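Local coordinates for fucose-specific lectin (Aleuria aurantia, PDB 6GKE), which binds L-fucose, with strongest preference for alpha-1,6-linked core fucose on glycoproteins, as a homodimer of six-bladed beta-propellers, at residues 181-191 with 203-214; 256-267 with 278-288. The protein carries 1 engineered substitution. One frame throughout, in Å; residues are numbered along the deposited sequence.

Contact 1: 181-191 with 203-214; sequences YYQATDNKIRE and GFSASASAGVSI. With FUC (alpha-L-fucopyranose), chain F.
In the conformer described, Ile-189 reaches tip to tip toward Ile-214, CD1 to CD1 at 3.7 Å, and this is the tight part of the contact. The same methyl also meets Ala-208 CB and Val-212 CG2. Ile-189 CG2 touches the edge of the Phe-204 ring at CE2, 3.9 Å away. The Phe-204 and Tyr-181 side chains cross at about a right angle, CD2 of Phe-204 3.9 Å from CD1 of Tyr-181. Two backbone bonds pair Ile-189 with Ala-206.

Gln-183 closes the far end. Its CG lies anti to the backbone N (chi1 -173°) and the chain runs on extended to the Ser-209 to Val-212 turn. Gln-183 OE1 accepts from Gly-211 N at 2.9 Å, and a water lies within bonding distance of OE1 and Val-212 O. NE2 donates nearly straight to Ser-209 O (172°) and also to Asn-187 O. These bonds fix the rotation of the amide.

The other side is looser and faces solvent. There Asp-186 OD2 holds Arg-190 NH2 in a salt bridge, and Arg-190 NH1 lies near Ser-205 CB.

At the sugar end, Glu-191 OE1 takes fucose O3 at 2.6 Å and Glu-191 OE2 takes fucose O4 at 2.7 Å. Tyr-181 OH bonds OE2 and Phe-204 N bonds OE1 from above the carboxylate plane, so both position the acid. Gly-203 N donates to fucose O2. Arg-179 and Trp-245 complete this site, set between two adjacent blades of the six-bladed beta-propeller.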
loop_
_atom_site.group_PDB
_atom_site.type_symbol
_atom_site.label_atom_id
_atom_site.label_comp_id
_atom_site.label_asym_id
_atom_site.label_seq_id
_atom_site.Cartn_x
_atom_site.Cartn_y
_atom_site.Cartn_z
ATOM N N TYR A 181 7.537 -22.555 14.290
ATOM C CA TYR A 181 6.458 -22.883 13.364
ATOM C C TYR A 181 6.767 -22.239 12.018
ATOM O O TYR A 181 7.185 -21.092 11.949
ATOM C CB TYR A 181 5.108 -22.411 13.917
ATOM C CG TYR A 181 4.817 -23.050 15.244
ATOM C CD1 TYR A 181 4.240 -24.306 15.318
ATOM C CD2 TYR A 181 5.231 -22.456 16.422
ATOM C CE1 TYR A 181 4.057 -24.944 16.532
ATOM C CE2 TYR A 181 5.054 -23.078 17.645
ATOM C CZ TYR A 181 4.474 -24.333 17.702
ATOM O OH TYR A 181 4.335 -24.958 18.912
ATOM N N TYR A 182 6.558 -22.996 10.945
ATOM C CA TYR A 182 6.878 -22.523 9.601
ATOM C C TYR A 182 5.998 -23.283 8.613
ATOM O O TYR A 182 5.378 -24.267 8.985
ATOM C CB TYR A 182 8.365 -22.737 9.308
ATOM C CG TYR A 182 8.772 -24.189 9.330
ATOM C CD1 TYR A 182 9.092 -24.832 10.514
ATOM C CD2 TYR A 182 8.778 -24.940 8.168
ATOM C CE1 TYR A 182 9.422 -26.175 10.543
ATOM C CE2 TYR A 182 9.116 -26.283 8.175
ATOM C CZ TYR A 182 9.435 -26.906 9.368
ATOM O OH TYR A 182 9.753 -28.234 9.365
ATOM N N GLN A 183 5.968 -22.835 7.357
ATOM C CA GLN A 183 5.159 -23.496 6.350
ATOM C C GLN A 183 6.085 -24.274 5.415
ATOM O O GLN A 183 6.946 -23.702 4.751
ATOM C CB GLN A 183 4.304 -22.481 5.596
ATOM C CG GLN A 183 3.313 -23.137 4.641
ATOM C CD GLN A 183 2.324 -22.144 4.084
ATOM O OE1 GLN A 183 2.674 -21.009 3.769
ATOM N NE2 GLN A 183 1.082 -22.571 3.935
ATOM N N ALA A 184 5.897 -25.598 5.398
ATOM C CA ALA A 184 6.717 -26.497 4.603
ATOM C C ALA A 184 6.224 -26.504 3.157
ATOM O O ALA A 184 5.178 -25.941 2.839
ATOM C CB ALA A 184 6.679 -27.879 5.204
ATOM N N THR A 185 6.976 -27.188 2.289
ATOM C CA THR A 185 6.744 -27.141 0.855
ATOM C C THR A 185 5.403 -27.775 0.452
ATOM O O THR A 185 4.957 -27.531 -0.651
ATOM C CB THR A 185 7.907 -27.783 0.084
ATOM O OG1 THR A 185 8.164 -29.086 0.613
ATOM C CG2 THR A 185 9.168 -26.948 0.147
ATOM N N ASP A 186 4.779 -28.580 1.324
ATOM C CA ASP A 186 3.438 -29.146 1.081
ATOM C C ASP A 186 2.327 -28.201 1.573
ATOM O O ASP A 186 1.168 -28.604 1.635
ATOM C CB ASP A 186 3.301 -30.532 1.719
ATOM C CG ASP A 186 3.554 -30.583 3.216
ATOM O OD1 ASP A 186 4.062 -29.578 3.775
ATOM O OD2 ASP A 186 3.243 -31.630 3.814
ATOM N N ASN A 187 2.691 -26.961 1.932
ATOM C CA ASN A 187 1.794 -25.898 2.457
ATOM C C ASN A 187 1.257 -26.209 3.860
ATOM O O ASN A 187 0.430 -25.456 4.377
ATOM C CB ASN A 187 0.645 -25.570 1.501
ATOM C CG ASN A 187 1.125 -24.824 0.276
ATOM O OD1 ASN A 187 2.043 -24.016 0.350
ATOM N ND2 ASN A 187 0.497 -25.076 -0.857
ATOM N N LYS A 188 1.762 -27.261 4.504
ATOM C CA LYS A 188 1.404 -27.510 5.880
ATOM C C LYS A 188 2.286 -26.666 6.795
ATOM O O LYS A 188 3.504 -26.592 6.611
ATOM C CB LYS A 188 1.602 -28.980 6.242
ATOM C CG LYS A 188 0.669 -29.940 5.531
ATOM C CD LYS A 188 -0.565 -30.293 6.315
ATOM C CE LYS A 188 -1.376 -31.400 5.672
ATOM N NZ LYS A 188 -1.576 -31.175 4.222
ATOM N N ILE A 189 1.663 -26.069 7.811
ATOM C CA ILE A 189 2.382 -25.526 8.957
ATOM C C ILE A 189 2.970 -26.719 9.707
ATOM O O ILE A 189 2.243 -27.671 9.994
ATOM C CB ILE A 189 1.492 -24.695 9.906
ATOM C CG1 ILE A 189 0.504 -23.782 9.174
ATOM C CG2 ILE A 189 2.365 -23.900 10.869
ATOM C CD1 ILE A 189 1.172 -22.712 8.362
ATOM N N ARG A 190 4.266 -26.653 10.015
ATOM C CA ARG A 190 4.973 -27.685 10.754
ATOM C C ARG A 190 5.674 -27.035 11.948
ATOM O O ARG A 190 5.721 -25.817 12.070
ATOM C CB ARG A 190 5.997 -28.375 9.849
ATOM C CG ARG A 190 5.411 -29.055 8.625
ATOM C CD ARG A 190 4.686 -30.339 8.956
ATOM N NE ARG A 190 4.300 -31.037 7.740
ATOM C CZ ARG A 190 3.666 -32.202 7.707
ATOM N NH1 ARG A 190 3.382 -32.841 8.831
ATOM N NH2 ARG A 190 3.314 -32.712 6.538
ATOM N N GLU A 191 6.224 -27.890 12.811
ATOM C CA GLU A 191 6.754 -27.495 14.102
ATOM C C GLU A 191 8.115 -28.160 14.300
ATOM O O GLU A 191 8.251 -29.358 14.074
ATOM C CB GLU A 191 5.774 -27.945 15.185
ATOM C CG GLU A 191 6.184 -27.632 16.611
ATOM C CD GLU A 191 5.258 -28.275 17.630
ATOM O OE1 GLU A 191 4.992 -29.486 17.482
ATOM O OE2 GLU A 191 4.818 -27.581 18.578
ATOM N N GLY A 203 4.877 -32.647 16.757
ATOM C CA GLY A 203 3.655 -33.330 16.357
ATOM C C GLY A 203 2.631 -32.426 15.679
ATOM O O GLY A 203 1.706 -32.927 15.051
ATOM N N PHE A 204 2.768 -31.101 15.801
ATOM C CA PHE A 204 1.779 -30.183 15.249
ATOM C C PHE A 204 1.899 -30.101 13.724
ATOM O O PHE A 204 2.982 -29.913 13.195
ATOM C CB PHE A 204 1.958 -28.769 15.795
ATOM C CG PHE A 204 1.019 -27.783 15.151
ATOM C CD1 PHE A 204 -0.341 -27.862 15.398
ATOM C CD2 PHE A 204 1.475 -26.823 14.259
ATOM C CE1 PHE A 204 -1.224 -26.986 14.790
ATOM C CE2 PHE A 204 0.588 -25.948 13.651
ATOM C CZ PHE A 204 -0.756 -26.028 13.925
ATOM N N SER A 205 0.759 -30.145 13.029
ATOM C CA SER A 205 0.713 -29.747 11.631
ATOM C C SER A 205 -0.697 -29.268 11.286
ATOM O O SER A 205 -1.676 -29.694 11.887
ATOM C CB SER A 205 1.171 -30.846 10.698
ATOM O OG SER A 205 0.245 -31.917 10.663
ATOM N N ALA A 206 -0.777 -28.379 10.295
ATOM C CA ALA A 206 -2.059 -27.861 9.839
ATOM C C ALA A 206 -1.935 -27.344 8.410
ATOM O O ALA A 206 -1.025 -26.585 8.096
ATOM C CB ALA A 206 -2.528 -26.746 10.741
ATOM N N SER A 207 -2.891 -27.713 7.559
ATOM C CA SER A 207 -2.989 -27.157 6.212
ATOM C C SER A 207 -3.312 -25.661 6.293
ATOM O O SER A 207 -4.140 -25.241 7.097
ATOM C CB SER A 207 -4.030 -27.879 5.402
ATOM O OG SER A 207 -3.637 -29.218 5.154
ATOM N N ALA A 208 -2.672 -24.869 5.434
ATOM C CA ALA A 208 -2.921 -23.439 5.361
ATOM C C ALA A 208 -2.711 -22.964 3.924
ATOM O O ALA A 208 -1.995 -23.595 3.147
ATOM C CB ALA A 208 -2.020 -22.691 6.310
ATOM N N SER A 209 -3.338 -21.834 3.593
ATOM C CA SER A 209 -3.113 -21.174 2.317
ATOM C C SER A 209 -1.611 -20.975 2.095
ATOM O O SER A 209 -0.885 -20.642 3.021
ATOM C CB SER A 209 -3.820 -19.841 2.264
ATOM O OG SER A 209 -5.229 -19.985 2.403
ATOM N N ALA A 210 -1.150 -21.126 0.854
ATOM C CA ALA A 210 0.246 -20.865 0.543
ATOM C C ALA A 210 0.605 -19.422 0.925
ATOM O O ALA A 210 -0.077 -18.484 0.529
ATOM C CB ALA A 210 0.510 -21.111 -0.921
ATOM N N GLY A 211 1.696 -19.260 1.678
ATOM C CA GLY A 211 2.269 -17.950 1.962
ATOM C C GLY A 211 1.649 -17.225 3.149
ATOM O O GLY A 211 1.823 -16.021 3.264
ATOM N N VAL A 212 0.967 -17.933 4.053
ATOM C CA VAL A 212 0.410 -17.280 5.246
ATOM C C VAL A 212 1.519 -16.648 6.097
ATOM O O VAL A 212 2.631 -17.171 6.233
ATOM C CB VAL A 212 -0.419 -18.247 6.107
ATOM C CG1 VAL A 212 -1.747 -18.565 5.452
ATOM C CG2 VAL A 212 0.340 -19.522 6.465
ATOM N N SER A 213 1.160 -15.537 6.742
ATOM C CA SER A 213 1.955 -14.923 7.790
ATOM C C SER A 213 1.673 -15.660 9.105
ATOM O O SER A 213 0.519 -15.894 9.425
ATOM C CB SER A 213 1.621 -13.446 7.868
ATOM O OG SER A 213 2.373 -12.782 8.870
ATOM N N ILE A 214 2.729 -16.011 9.851
ATOM C CA ILE A 214 2.633 -16.894 11.023
ATOM C C ILE A 214 3.157 -16.157 12.257
ATOM O O ILE A 214 4.149 -15.448 12.189
ATOM C CB ILE A 214 3.423 -18.199 10.780
ATOM C CG1 ILE A 214 2.860 -18.954 9.574
ATOM C CG2 ILE A 214 3.473 -19.080 12.026
ATOM C CD1 ILE A 214 3.714 -20.107 9.110
HETATM C C1 FUC F . 6.004 -31.763 21.788
HETATM C C2 FUC F . 5.420 -31.417 20.428
HETATM C C3 FUC F . 4.011 -30.846 20.587
HETATM C C4 FUC F . 4.050 -29.649 21.537
HETATM C C5 FUC F . 4.601 -30.118 22.878
HETATM C C6 FUC F . 4.698 -28.992 23.898
HETATM O O1 FUC F . 5.274 -32.875 22.289
HETATM O O2 FUC F . 5.422 -32.587 19.596
HETATM O O3 FUC F . 3.447 -30.532 19.314
HETATM O O4 FUC F . 4.915 -28.623 21.047
HETATM O O5 FUC F . 5.920 -30.649 22.684
HETATM O O HOH W 1 4.202 -18.768 4.764
HETATM O O HOH W 2 5.461 -30.753 12.697
#

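Contact 2: 256-267 with 278-288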
loop_
_atom_site.group_PDB
_atom_site.type_symbol
_atom_site.label_atom_id
_atom_site.label_comp_id
_atom_site.label_asym_id
_atom_site.label_seq_id
_atom_site.Cartn_x
_atom_site.Cartn_y
_atom_site.Cartn_z
ATOM N N ARG A 256 -17.479 -7.732 10.007
ATOM C CA ARG A 256 -16.243 -7.227 9.406
ATOM C C ARG A 256 -15.469 -8.394 8.806
ATOM O O ARG A 256 -14.403 -8.767 9.300
ATOM C CB ARG A 256 -15.412 -6.475 10.447
ATOM C CG ARG A 256 -16.060 -5.178 10.905
ATOM C CD ARG A 256 -15.186 -4.383 11.849
ATOM N NE ARG A 256 -13.932 -3.972 11.239
ATOM C CZ ARG A 256 -12.983 -3.303 11.878
ATOM N NH1 ARG A 256 -13.193 -2.904 13.120
ATOM N NH2 ARG A 256 -11.833 -3.046 11.278
ATOM N N PRO A 257 -15.978 -9.006 7.714
ATOM C CA PRO A 257 -15.300 -10.150 7.115
ATOM C C PRO A 257 -13.905 -9.776 6.599
ATOM O O PRO A 257 -13.683 -8.658 6.127
ATOM C CB PRO A 257 -16.218 -10.582 5.963
ATOM C CG PRO A 257 -17.050 -9.351 5.664
ATOM C CD PRO A 257 -17.201 -8.629 6.987
ATOM N N THR A 258 -12.993 -10.741 6.717
ATOM C CA THR A 258 -11.634 -10.699 6.166
ATOM C C THR A 258 -11.081 -9.275 6.185
ATOM O O THR A 258 -10.802 -8.694 5.137
ATOM C CB THR A 258 -11.601 -11.294 4.752
ATOM O OG1 THR A 258 -12.411 -10.518 3.865
ATOM C CG2 THR A 258 -12.077 -12.730 4.711
ATOM N N PRO A 259 -10.895 -8.674 7.380
ATOM C CA PRO A 259 -10.642 -7.239 7.480
ATOM C C PRO A 259 -9.247 -6.751 7.057
ATOM O O PRO A 259 -9.060 -5.545 6.969
ATOM C CB PRO A 259 -10.884 -6.948 8.973
ATOM C CG PRO A 259 -10.558 -8.250 9.661
ATOM C CD PRO A 259 -11.046 -9.311 8.698
ATOM N N SER A 260 -8.296 -7.662 6.817
ATOM C CA SER A 260 -6.959 -7.263 6.388
ATOM C C SER A 260 -6.912 -7.044 4.873
ATOM O O SER A 260 -7.717 -7.577 4.125
ATOM C CB SER A 260 -5.922 -8.272 6.794
ATOM O OG SER A 260 -6.115 -9.520 6.137
ATOM N N LEU A 261 -5.919 -6.267 4.435
ATOM C CA LEU A 261 -5.669 -6.078 3.014
ATOM C C LEU A 261 -4.891 -7.257 2.440
ATOM O O LEU A 261 -4.192 -7.982 3.150
ATOM C CB LEU A 261 -4.889 -4.783 2.778
ATOM C CG LEU A 261 -5.661 -3.484 2.996
ATOM C CD1 LEU A 261 -4.692 -2.317 3.037
ATOM C CD2 LEU A 261 -6.715 -3.271 1.915
ATOM N N PRO A 262 -4.948 -7.454 1.104
ATOM C CA PRO A 262 -4.126 -8.481 0.468
ATOM C C PRO A 262 -2.635 -8.312 0.787
ATOM O O PRO A 262 -2.136 -7.188 0.897
ATOM C CB PRO A 262 -4.405 -8.275 -1.027
ATOM C CG PRO A 262 -5.790 -7.678 -1.051
ATOM C CD PRO A 262 -5.806 -6.743 0.138
ATOM N N ASP A 263 -1.945 -9.449 0.924
ATOM C CA ASP A 263 -0.470 -9.528 0.932
ATOM C C ASP A 263 0.142 -8.870 2.176
ATOM O O ASP A 263 1.332 -8.568 2.195
ATOM C CB ASP A 263 0.115 -8.935 -0.350
ATOM C CG ASP A 263 -0.420 -9.642 -1.577
ATOM O OD1 ASP A 263 -0.327 -10.884 -1.617
ATOM O OD2 ASP A 263 -0.946 -8.957 -2.473
ATOM N N THR A 264 -0.646 -8.748 3.249
ATOM C CA THR A 264 -0.221 -8.115 4.488
ATOM C C THR A 264 0.201 -9.170 5.518
ATOM O O THR A 264 0.018 -10.369 5.336
ATOM C CB THR A 264 -1.333 -7.219 5.043
ATOM O OG1 THR A 264 -2.489 -8.024 5.269
ATOM C CG2 THR A 264 -1.646 -6.063 4.121
ATOM N N PHE A 265 0.751 -8.681 6.630
ATOM C CA PHE A 265 1.371 -9.521 7.656
ATOM C C PHE A 265 0.647 -9.380 8.996
ATOM O O PHE A 265 -0.104 -8.431 9.217
ATOM C CB PHE A 265 2.850 -9.143 7.782
ATOM C CG PHE A 265 3.592 -9.383 6.494
ATOM C CD1 PHE A 265 3.965 -10.667 6.127
ATOM C CD2 PHE A 265 3.826 -8.352 5.600
ATOM C CE1 PHE A 265 4.584 -10.911 4.910
ATOM C CE2 PHE A 265 4.447 -8.599 4.383
ATOM C CZ PHE A 265 4.818 -9.878 4.039
ATOM N N ILE A 266 0.932 -10.324 9.900
ATOM C CA ILE A 266 0.440 -10.257 11.269
ATOM C C ILE A 266 1.623 -10.284 12.242
ATOM O O ILE A 266 2.754 -10.610 11.891
ATOM C CB ILE A 266 -0.562 -11.386 11.599
ATOM C CG1 ILE A 266 0.078 -12.779 11.572
ATOM C CG2 ILE A 266 -1.771 -11.286 10.691
ATOM C CD1 ILE A 266 -0.804 -13.879 12.132
ATOM N N ALA A 267 1.327 -9.954 13.499
ATOM C CA ALA A 267 2.238 -10.164 14.612
ATOM C C ALA A 267 1.395 -10.401 15.861
ATOM O O ALA A 267 0.270 -9.916 15.935
ATOM C CB ALA A 267 3.151 -8.973 14.806
ATOM N N VAL A 278 -3.287 -9.676 18.413
ATOM C CA VAL A 278 -2.818 -10.106 17.094
ATOM C C VAL A 278 -3.067 -8.948 16.126
ATOM O O VAL A 278 -4.215 -8.621 15.813
ATOM C CB VAL A 278 -3.477 -11.406 16.598
ATOM C CG1 VAL A 278 -2.861 -11.839 15.273
ATOM C CG2 VAL A 278 -3.370 -12.522 17.621
ATOM N N PHE A 279 -1.973 -8.334 15.674
ATOM C CA PHE A 279 -1.998 -7.141 14.837
ATOM C C PHE A 279 -2.109 -7.515 13.360
ATOM O O PHE A 279 -1.575 -8.539 12.931
ATOM C CB PHE A 279 -0.730 -6.318 15.061
ATOM C CG PHE A 279 -0.631 -5.808 16.469
ATOM C CD1 PHE A 279 -1.215 -4.600 16.815
ATOM C CD2 PHE A 279 -0.027 -6.561 17.466
ATOM C CE1 PHE A 279 -1.163 -4.138 18.120
ATOM C CE2 PHE A 279 0.013 -6.100 18.773
ATOM C CZ PHE A 279 -0.559 -4.892 19.099
ATOM N N PHE A 280 -2.792 -6.650 12.599
ATOM C CA PHE A 280 -2.938 -6.816 11.166
ATOM C C PHE A 280 -3.033 -5.437 10.508
ATOM O O PHE A 280 -3.179 -4.412 11.178
ATOM C CB PHE A 280 -4.140 -7.714 10.839
ATOM C CG PHE A 280 -5.506 -7.187 11.201
ATOM C CD1 PHE A 280 -6.052 -7.416 12.458
ATOM C CD2 PHE A 280 -6.276 -6.512 10.266
ATOM C CE1 PHE A 280 -7.326 -6.967 12.773
ATOM C CE2 PHE A 280 -7.547 -6.062 10.583
ATOM C CZ PHE A 280 -8.071 -6.290 11.833
ATOM N N GLN A 281 -2.932 -5.434 9.176
ATOM C CA GLN A 281 -2.942 -4.201 8.397
ATOM C C GLN A 281 -4.186 -4.179 7.508
ATOM O O GLN A 281 -4.443 -5.120 6.758
ATOM C CB GLN A 281 -1.662 -4.075 7.573
ATOM C CG GLN A 281 -1.592 -2.789 6.758
ATOM C CD GLN A 281 -0.275 -2.657 6.033
ATOM O OE1 GLN A 281 0.079 -3.491 5.203
ATOM N NE2 GLN A 281 0.483 -1.617 6.354
ATOM N N ALA A 282 -4.919 -3.061 7.579
ATOM C CA ALA A 282 -6.201 -2.902 6.914
ATOM C C ALA A 282 -6.220 -1.596 6.115
ATOM O O ALA A 282 -5.281 -0.807 6.154
ATOM C CB ALA A 282 -7.307 -2.912 7.939
ATOM N N SER A 283 -7.323 -1.373 5.398
ATOM C CA SER A 283 -7.524 -0.124 4.678
ATOM C C SER A 283 -7.341 1.054 5.639
ATOM O O SER A 283 -7.675 0.976 6.819
ATOM C CB SER A 283 -8.873 -0.080 4.020
ATOM O OG SER A 283 -9.902 -0.062 4.995
ATOM N N GLY A 284 -6.788 2.151 5.116
ATOM C CA GLY A 284 -6.516 3.315 5.948
ATOM C C GLY A 284 -5.343 4.146 5.440
ATOM O O GLY A 284 -5.522 5.324 5.145
ATOM N N VAL A 285 -4.134 3.580 5.326
ATOM C CA VAL A 285 -3.728 2.235 5.713
ATOM C C VAL A 285 -3.574 2.177 7.238
ATOM O O VAL A 285 -2.825 2.964 7.811
ATOM C CB VAL A 285 -2.405 1.873 5.001
ATOM C CG1 VAL A 285 -1.788 0.589 5.534
ATOM C CG2 VAL A 285 -2.579 1.791 3.493
ATOM N N SER A 286 -4.261 1.229 7.879
ATOM C CA SER A 286 -4.378 1.236 9.331
ATOM C C SER A 286 -3.735 -0.005 9.956
ATOM O O SER A 286 -3.673 -1.080 9.352
ATOM C CB SER A 286 -5.817 1.374 9.760
ATOM O OG SER A 286 -6.610 0.301 9.277
ATOM N N LEU A 287 -3.265 0.191 11.192
ATOM C CA LEU A 287 -2.764 -0.868 12.051
ATOM C C LEU A 287 -3.865 -1.202 13.057
ATOM O O LEU A 287 -4.244 -0.369 13.882
ATOM C CB LEU A 287 -1.481 -0.383 12.730
ATOM C CG LEU A 287 -0.800 -1.352 13.694
ATOM C CD1 LEU A 287 -0.551 -2.713 13.065
ATOM C CD2 LEU A 287 0.510 -0.753 14.181
ATOM N N GLN A 288 -4.397 -2.417 12.927
ATOM C CA GLN A 288 -5.508 -2.899 13.712
ATOM C C GLN A 288 -5.042 -4.079 14.557
ATOM O O GLN A 288 -3.945 -4.605 14.358
ATOM C CB GLN A 288 -6.632 -3.398 12.804
ATOM C CG GLN A 288 -7.051 -2.439 11.708
ATOM C CD GLN A 288 -8.344 -1.711 11.967
ATOM O OE1 GLN A 288 -9.127 -2.060 12.854
ATOM N NE2 GLN A 288 -8.586 -0.704 11.147
HETATM O O HOH W 3 -11.327 -0.952 13.827
HETATM O O HOH W 4 -8.990 -3.636 4.886
HETATM O O HOH W 5 -2.594 -8.099 8.032
HETATM O O HOH W 6 1.361 -5.818 6.268
#
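Gln-288 OE1 is gripped by two donors, a water and Arg-256 NH2. Water 3 gives Gln-288 OE1 a short bond of 2.6 Å and is itself bound by Arg-256 NH1. Arg-256 NH2 reaches Gln-288 OE1 directly at 3.3 Å. OE1 lies near the guanidinium plane, at its edge, while NH2 stands above the carbonyl plane, 61° out of it. Gln-288 NE2 bonds Ser-286 OG, which helps hold the amide in place.

Nearby, Pro-259 CB and CG lie against the CE2 side of the Phe-280 ring, 3.8 Å from CE2. Gln-288 CB covers one face of that ring. CG of Phe-280 sits between the backbone N and carbonyl carbon (chi1 65°), which swings the ring toward the proline.

The 256-267 loop leads from the fifth blade of the propeller into the innermost strand of the sixth. At its end Ala-267 and Phe-279 form an antiparallel hydrogen-bonded pair, with Phe-279 N to Ala-267 O at 2.8 Å. Farther out, Leu-261 N bonds Gln-281 O at 3.0 Å. Between these two points water 5 joins Thr-264 OG1 and Phe-265 O to Gln-281 N. Thr-264 CG2 rests 3.3 Å from Gln-281 OE1. The bonds of that amide go instead to Thr-7 N and Leu-5 O of the N-terminal peptide, and to water 6. Leu-261 CD1 packs 3.5 Å from the Ala-282 carbonyl carbon, and Leu-261 also touches Tyr-6 of the second subunit.

How the contacts relate
Both contacts lie where one propeller blade passes into the next. Contact 1 runs from the second, third and fourth strands of the fourth blade to the first strand of the fifth, and contact 2 from the fifth blade into the sixth. Contact 2 is the more buried. Contact 1 has a buried apolar side but also a solvent edge with charged groups, and its other end serves a sugar. Contact 2 relies more on bridging waters, and lies by the N-terminal peptide and the second subunit. A glutamine amide binds a neighbouring peptide in each. The two contacts meet where Ser-213 OG probably bonds Ile-266 N at 3.0 Å.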